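Local coordinates for DNA replication and repair protein RecF (Caldanaerobacter subterraneus subsp. tengcongensis, PDB 5Z69) that binds ATP as an ABC-type ATPase, probably binds single-stranded DNA, and acts as a recombination mediator in the RecFOR pathway of DNA repair, at residues A[52-57]-A[118-123]; A[71-76]-A[95-100]. All blocks are in the same frame, centred on the assembly; numbering follows the deposited sequence. Where two conformers were deposited one is given.

In the fold
From the N terminus, the chain passes through the P-loop and runs along helix 43-55 to its C-terminal end, where segment 52-57 meets segment 118-123 in interaction 1. The 60 intervening residues include no helix; 27 of them are strand. Within that excursion lies interaction 2, where segment 71-76, at the start of strand 74-83, pairs with segment 95-100, closing a shorter loop of 18 residues. The two contacts are therefore nested, not crossed, with centres about 20 Å apart. Interaction 1 joins the helix to the edge of the mixed sheet, interaction 2 joins neighbouring strands of the antiparallel sheet, and Leu52 CD2 packs 3.8 Å from Phe75 CE1 between them.

Interaction 1: A[52-57]-A[118-123]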
loop_
_atom_site.group_PDB
_atom_site.type_symbol
_atom_site.label_atom_id
_atom_site.label_comp_id
_atom_site.label_asym_id
_atom_site.label_seq_id
_atom_site.Cartn_x
_atom_site.Cartn_y
_atom_site.Cartn_z
ATOM N N LEU A 52 -27.267 -8.762 16.762
ATOM C CA LEU A 52 -28.119 -7.684 16.258
ATOM C C LEU A 52 -28.374 -6.584 17.300
ATOM O O LEU A 52 -28.442 -5.388 16.971
ATOM C CB LEU A 52 -29.459 -8.270 15.785
ATOM C CG LEU A 52 -30.560 -7.291 15.357
ATOM C CD1 LEU A 52 -30.262 -6.822 13.922
ATOM C CD2 LEU A 52 -31.955 -7.941 15.454
ATOM N N LEU A 53 -28.557 -7.000 18.556
ATOM C CA LEU A 53 -28.801 -6.083 19.680
ATOM C C LEU A 53 -27.588 -5.183 19.945
ATOM O O LEU A 53 -27.736 -4.105 20.519
ATOM C CB LEU A 53 -29.179 -6.861 20.973
ATOM C CG LEU A 53 -30.585 -7.461 21.171
ATOM C CD1 LEU A 53 -30.868 -8.212 19.990
ATOM C CD2 LEU A 53 -30.633 -8.460 22.291
ATOM N N SER A 54 -26.399 -5.606 19.505
ATOM C CA SER A 54 -25.181 -4.794 19.650
ATOM C C SER A 54 -24.953 -3.862 18.464
ATOM O O SER A 54 -24.594 -2.698 18.625
ATOM C CB SER A 54 -23.937 -5.679 19.795
ATOM O OG SER A 54 -23.909 -6.380 21.015
ATOM N N MET A 55 -25.144 -4.389 17.264
ATOM C CA MET A 55 -24.733 -3.671 16.061
ATOM C C MET A 55 -25.876 -3.146 15.180
ATOM O O MET A 55 -25.659 -2.290 14.316
ATOM C CB MET A 55 -23.843 -4.580 15.223
ATOM C CG MET A 55 -22.601 -5.086 15.969
ATOM S SD MET A 55 -21.585 -3.727 16.588
ATOM C CE MET A 55 -20.918 -3.135 15.031
ATOM N N GLY A 56 -27.081 -3.660 15.376
ATOM C CA GLY A 56 -28.179 -3.256 14.520
ATOM C C GLY A 56 -28.071 -3.802 13.098
ATOM O O GLY A 56 -28.674 -3.270 12.171
ATOM N N ARG A 57 -27.305 -4.873 12.927
ATOM C CA ARG A 57 -27.201 -5.522 11.619
ATOM C C ARG A 57 -26.767 -6.971 11.785
ATOM O O ARG A 57 -26.415 -7.397 12.901
ATOM C CB ARG A 57 -26.197 -4.791 10.721
ATOM C CG ARG A 57 -24.787 -4.944 11.237
ATOM C CD ARG A 57 -23.822 -4.128 10.414
ATOM N NE ARG A 57 -22.487 -4.183 10.994
ATOM C CZ ARG A 57 -21.417 -3.611 10.463
ATOM N NH1 ARG A 57 -21.519 -2.936 9.328
ATOM N NH2 ARG A 57 -20.244 -3.721 11.070
ATOM N N GLY A 118 -22.981 1.311 21.902
ATOM C CA GLY A 118 -22.900 -0.037 22.391
ATOM C C GLY A 118 -23.666 0.027 23.729
ATOM O O GLY A 118 -23.123 0.114 24.849
ATOM N N HIS A 119 -24.982 0.034 23.605
ATOM C CA HIS A 119 -25.861 -0.175 24.748
ATOM C C HIS A 119 -25.619 -1.579 25.273
ATOM O O HIS A 119 -25.724 -1.841 26.465
ATOM C CB HIS A 119 -27.333 0.028 24.339
ATOM C CG HIS A 119 -27.712 1.467 24.171
ATOM N ND1 HIS A 119 -28.022 2.284 25.242
ATOM C CD2 HIS A 119 -27.821 2.239 23.060
ATOM C CE1 HIS A 119 -28.293 3.501 24.798
ATOM N NE2 HIS A 119 -28.178 3.499 23.478
ATOM N N PHE A 120 -25.325 -2.482 24.349
ATOM C CA PHE A 120 -25.032 -3.890 24.650
ATOM C C PHE A 120 -23.765 -4.291 23.912
ATOM O O PHE A 120 -23.764 -4.363 22.678
ATOM C CB PHE A 120 -26.202 -4.782 24.228
ATOM C CG PHE A 120 -25.942 -6.270 24.355
ATOM C CD1 PHE A 120 -25.531 -6.824 25.561
ATOM C CD2 PHE A 120 -26.184 -7.121 23.283
ATOM C CE1 PHE A 120 -25.323 -8.195 25.690
ATOM C CE2 PHE A 120 -25.988 -8.504 23.405
ATOM C CZ PHE A 120 -25.533 -9.036 24.610
ATOM N N LEU A 121 -22.681 -4.547 24.644
ATOM C CA LEU A 121 -21.397 -4.878 23.980
ATOM C C LEU A 121 -21.158 -6.372 23.868
ATOM O O LEU A 121 -21.237 -7.108 24.855
ATOM C CB LEU A 121 -20.212 -4.261 24.732
ATOM C CG LEU A 121 -20.275 -2.744 24.887
ATOM C CD1 LEU A 121 -19.221 -2.232 25.846
ATOM C CD2 LEU A 121 -20.076 -2.155 23.497
ATOM N N THR A 122 -20.850 -6.803 22.651
ATOM C CA THR A 122 -20.474 -8.174 22.370
ATOM C C THR A 122 -19.186 -8.181 21.546
ATOM O O THR A 122 -18.850 -7.194 20.906
ATOM C CB THR A 122 -21.559 -8.930 21.552
ATOM O OG1 THR A 122 -21.938 -8.109 20.446
ATOM C CG2 THR A 122 -22.808 -9.260 22.400
ATOM N N VAL A 123 -18.465 -9.292 21.582
ATOM C CA VAL A 123 -17.437 -9.579 20.582
ATOM C C VAL A 123 -17.761 -10.952 20.032
ATOM O O VAL A 123 -17.997 -11.882 20.802
ATOM C CB VAL A 123 -16.017 -9.570 21.174
ATOM C CG1 VAL A 123 -14.968 -9.906 20.086
ATOM C CG2 VAL A 123 -15.741 -8.223 21.811
HETATM O O HOH W 1 -26.101 -2.048 21.570
#
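The C-terminal end of helix 43-55, the helix that follows the P-loop, meets the start of edge strand 122-125 of the mixed sheet through Ser54, whose hydroxyl sits between Phe120 and Thr122. Ser54 OG donates to Phe120 O at 2.6 Å, approaching from above the carbonyl plane, 46° out of it, and accepts from Thr122 OG1 at 2.7 Å. Two bonds thus grip one buried hydroxyl. With chi1 at -69°, OG lies beside its own backbone N, within bonding distance of both Phe120 O and Thr122 OG1. Arg51 is a further hydrogen-bond partner of Thr122 OG1.

Beside this polar pair, Phe120 turns its CD2 corner to the helix, 3.8 Å from Leu53 CB and 3.3 Å from Ser54 OG, both lying oblique to the ring. The Phe120 side chain also touches Val81 of strand 74-83. A water links the backbones, donating to Leu53 O at 2.8 Å and accepting from Phe120 N at 2.9 Å. The helix closes just beyond, where Gly56 takes positive phi and its N bonds Leu52 O. Backbone bonds from Leu121 and Val123 tie this edge to parallel strand 318-321; bonded to it, the helix after the P-loop is consistent with a P-loop NTPase core.

Interaction 2: A[71-76]-A[95-100]; sequences DEEYFY and YKVNGN
Phe75 and Tyr95 face each other as a hydrogen-bonded antiparallel pair, with mutual N-H to O bonds of 2.9 Å from Phe75 N to Tyr95 O and from Tyr95 N to Phe75 O. Their side chains share one face of the sheet, and that of Phe75 can be followed outward. From CB, chi1 of 74° tucks CG over the backbone, between N and C, and swings the far end of the ring toward Tyr95. CD2 comes within loose contact of Tyr95 CB, CE2 approaches it to 3.6 Å and also meets Tyr95 CD2, and CZ ends the run 3.8 Å from Tyr95 CB. Tyr95 CB lies over one face of the Phe75 ring, displaced toward its CE2-CZ rim and 26° off the normal, a CH-pi contact; the two rings themselves are only obliquely related, with planes at 36°. Phe18 meets Phe75 edge-to-face, and Met64 touches both Phe75 and Tyr95.

On the other face, Tyr74 and Lys96 form a non-hydrogen-bonded pair, touching through Tyr74 CB and Lys96 CG, while Tyr74 OH bonds Asp16. Beyond them Val97 N donates to Glu73 O at 2.7 Å, and both Val97 methyls lie against that same carbonyl. A type I turn from Lys96 to Gly99, with an Asx turn at Asn98, then carries the chain onward.

Glu73 OE1 and Lys96 NZ stand 4.5 Å apart, too far for a salt bridge, but a water relays hydrogen bonds between them, donating to the carboxylate and accepting from the ammonium; the opposite charges probably attract weakly across this solvent-accessible side. The join thus combines three direct backbone bonds, an apolar CH-pi contact on the buried face and a water-mediated charge pair toward solvent.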
loop_
_atom_site.group_PDB
_atom_site.type_symbol
_atom_site.label_atom_id
_atom_site.label_comp_id
_atom_site.label_asym_id
_atom_site.label_seq_id
_atom_site.Cartn_x
_atom_site.Cartn_y
_atom_site.Cartn_z
ATOM N N ASP A 71 -41.997 -15.763 4.302
ATOM C CA ASP A 71 -43.421 -15.446 4.134
ATOM C C ASP A 71 -44.045 -14.626 5.254
ATOM O O ASP A 71 -45.267 -14.465 5.294
ATOM C CB ASP A 71 -44.239 -16.725 3.952
ATOM C CG ASP A 71 -44.285 -17.173 2.515
ATOM O OD1 ASP A 71 -45.335 -17.710 2.097
ATOM O OD2 ASP A 71 -43.269 -16.969 1.805
ATOM N N GLU A 72 -43.234 -14.099 6.164
ATOM C CA GLU A 72 -43.797 -13.236 7.194
ATOM C C GLU A 72 -43.551 -11.795 6.793
ATOM O O GLU A 72 -42.865 -11.542 5.828
ATOM C CB GLU A 72 -43.201 -13.559 8.561
ATOM C CG GLU A 72 -43.532 -14.963 9.032
ATOM C CD GLU A 72 -45.032 -15.193 9.248
ATOM O OE1 GLU A 72 -45.459 -16.369 9.197
ATOM O OE2 GLU A 72 -45.777 -14.212 9.488
ATOM N N GLU A 73 -44.121 -10.841 7.516
ATOM C CA GLU A 73 -43.948 -9.440 7.126
ATOM C C GLU A 73 -42.954 -8.645 7.980
ATOM O O GLU A 73 -42.599 -7.516 7.624
ATOM C CB GLU A 73 -45.303 -8.737 7.146
ATOM C CG GLU A 73 -46.158 -9.093 5.939
ATOM C CD GLU A 73 -47.431 -8.286 5.877
ATOM O OE1 GLU A 73 -47.906 -7.831 6.943
ATOM O OE2 GLU A 73 -47.946 -8.093 4.758
ATOM N N TYR A 74 -42.540 -9.218 9.110
ATOM C CA TYR A 74 -41.610 -8.553 10.036
ATOM C C TYR A 74 -40.827 -9.562 10.850
ATOM O O TYR A 74 -41.216 -10.726 10.958
ATOM C CB TYR A 74 -42.352 -7.635 11.029
ATOM C CG TYR A 74 -43.115 -8.417 12.093
ATOM C CD1 TYR A 74 -44.423 -8.853 11.865
ATOM C CD2 TYR A 74 -42.526 -8.726 13.317
ATOM C CE1 TYR A 74 -45.133 -9.574 12.835
ATOM C CE2 TYR A 74 -43.211 -9.435 14.280
ATOM C CZ TYR A 74 -44.522 -9.847 14.044
ATOM O OH TYR A 74 -45.156 -10.565 15.010
ATOM N N PHE A 75 -39.742 -9.105 11.461
ATOM C CA PHE A 75 -39.211 -9.831 12.607
ATOM C C PHE A 75 -39.063 -8.885 13.788
ATOM O O PHE A 75 -39.065 -7.656 13.642
ATOM C CB PHE A 75 -37.887 -10.524 12.289
ATOM C CG PHE A 75 -36.688 -9.588 12.183
ATOM C CD1 PHE A 75 -36.069 -9.078 13.323
ATOM C CD2 PHE A 75 -36.152 -9.270 10.948
ATOM C CE1 PHE A 75 -34.954 -8.244 13.223
ATOM C CE2 PHE A 75 -35.041 -8.418 10.828
ATOM C CZ PHE A 75 -34.428 -7.911 11.963
ATOM N N TYR A 76 -38.904 -9.470 14.959
ATOM C CA TYR A 76 -38.810 -8.688 16.160
ATOM C C TYR A 76 -37.901 -9.390 17.137
ATOM O O TYR A 76 -38.049 -10.596 17.384
ATOM C CB TYR A 76 -40.208 -8.482 16.754
ATOM C CG TYR A 76 -40.232 -7.848 18.137
ATOM C CD1 TYR A 76 -40.030 -6.482 18.300
ATOM C CD2 TYR A 76 -40.454 -8.611 19.267
ATOM C CE1 TYR A 76 -40.082 -5.889 19.567
ATOM C CE2 TYR A 76 -40.512 -8.020 20.546
ATOM C CZ TYR A 76 -40.339 -6.656 20.671
ATOM O OH TYR A 76 -40.351 -6.045 21.900
ATOM N N TYR A 95 -38.200 -5.074 12.571
ATOM C CA TYR A 95 -38.060 -4.705 11.155
ATOM C C TYR A 95 -39.219 -5.247 10.319
ATOM O O TYR A 95 -39.519 -6.431 10.413
ATOM C CB TYR A 95 -36.747 -5.218 10.582
ATOM C CG TYR A 95 -36.614 -5.043 9.063
ATOM C CD1 TYR A 95 -36.216 -3.830 8.511
ATOM C CD2 TYR A 95 -36.880 -6.099 8.194
ATOM C CE1 TYR A 95 -36.095 -3.666 7.119
ATOM C CE2 TYR A 95 -36.761 -5.949 6.806
ATOM C CZ TYR A 95 -36.367 -4.732 6.278
ATOM O OH TYR A 95 -36.242 -4.598 4.909
ATOM N N LYS A 96 -39.836 -4.393 9.501
ATOM C CA LYS A 96 -40.925 -4.804 8.576
ATOM C C LYS A 96 -40.424 -4.857 7.131
ATOM O O LYS A 96 -39.629 -4.002 6.742
ATOM C CB LYS A 96 -42.098 -3.829 8.612
ATOM C CG LYS A 96 -43.079 -3.962 9.721
ATOM C CD LYS A 96 -44.391 -3.277 9.321
ATOM C CE LYS A 96 -45.116 -4.033 8.207
ATOM N NZ LYS A 96 -46.589 -3.699 8.221
ATOM N N VAL A 97 -40.924 -5.805 6.326
ATOM C CA VAL A 97 -40.427 -5.983 4.946
ATOM C C VAL A 97 -40.601 -4.743 4.077
ATOM O O VAL A 97 -39.883 -4.587 3.089
ATOM C CB VAL A 97 -41.103 -7.170 4.214
ATOM C CG1 VAL A 97 -40.659 -8.490 4.803
ATOM C CG2 VAL A 97 -42.624 -7.044 4.249
ATOM N N ASN A 98 -41.526 -3.852 4.435
ATOM C CA ASN A 98 -41.651 -2.583 3.700
ATOM C C ASN A 98 -40.531 -1.582 4.024
ATOM O O ASN A 98 -40.530 -0.460 3.521
ATOM C CB ASN A 98 -43.026 -1.935 3.953
ATOM C CG ASN A 98 -43.281 -1.645 5.415
ATOM O OD1 ASN A 98 -42.373 -1.714 6.246
ATOM N ND2 ASN A 98 -44.527 -1.311 5.742
ATOM N N GLY A 99 -39.583 -1.985 4.866
ATOM C CA GLY A 99 -38.426 -1.144 5.155
ATOM C C GLY A 99 -38.441 -0.500 6.530
ATOM O O GLY A 99 -37.401 -0.113 7.052
ATOM N N ASN A 100 -39.622 -0.381 7.124
ATOM C CA ASN A 100 -39.749 0.246 8.442
ATOM C C ASN A 100 -39.003 -0.497 9.550
ATOM O O ASN A 100 -39.357 -1.633 9.881
ATOM C CB ASN A 100 -41.225 0.353 8.824
ATOM C CG ASN A 100 -41.995 1.264 7.894
ATOM O OD1 ASN A 100 -41.411 2.133 7.248
ATOM N ND2 ASN A 100 -43.314 1.079 7.827
HETATM O O HOH W 2 -48.372 -4.965 6.680
#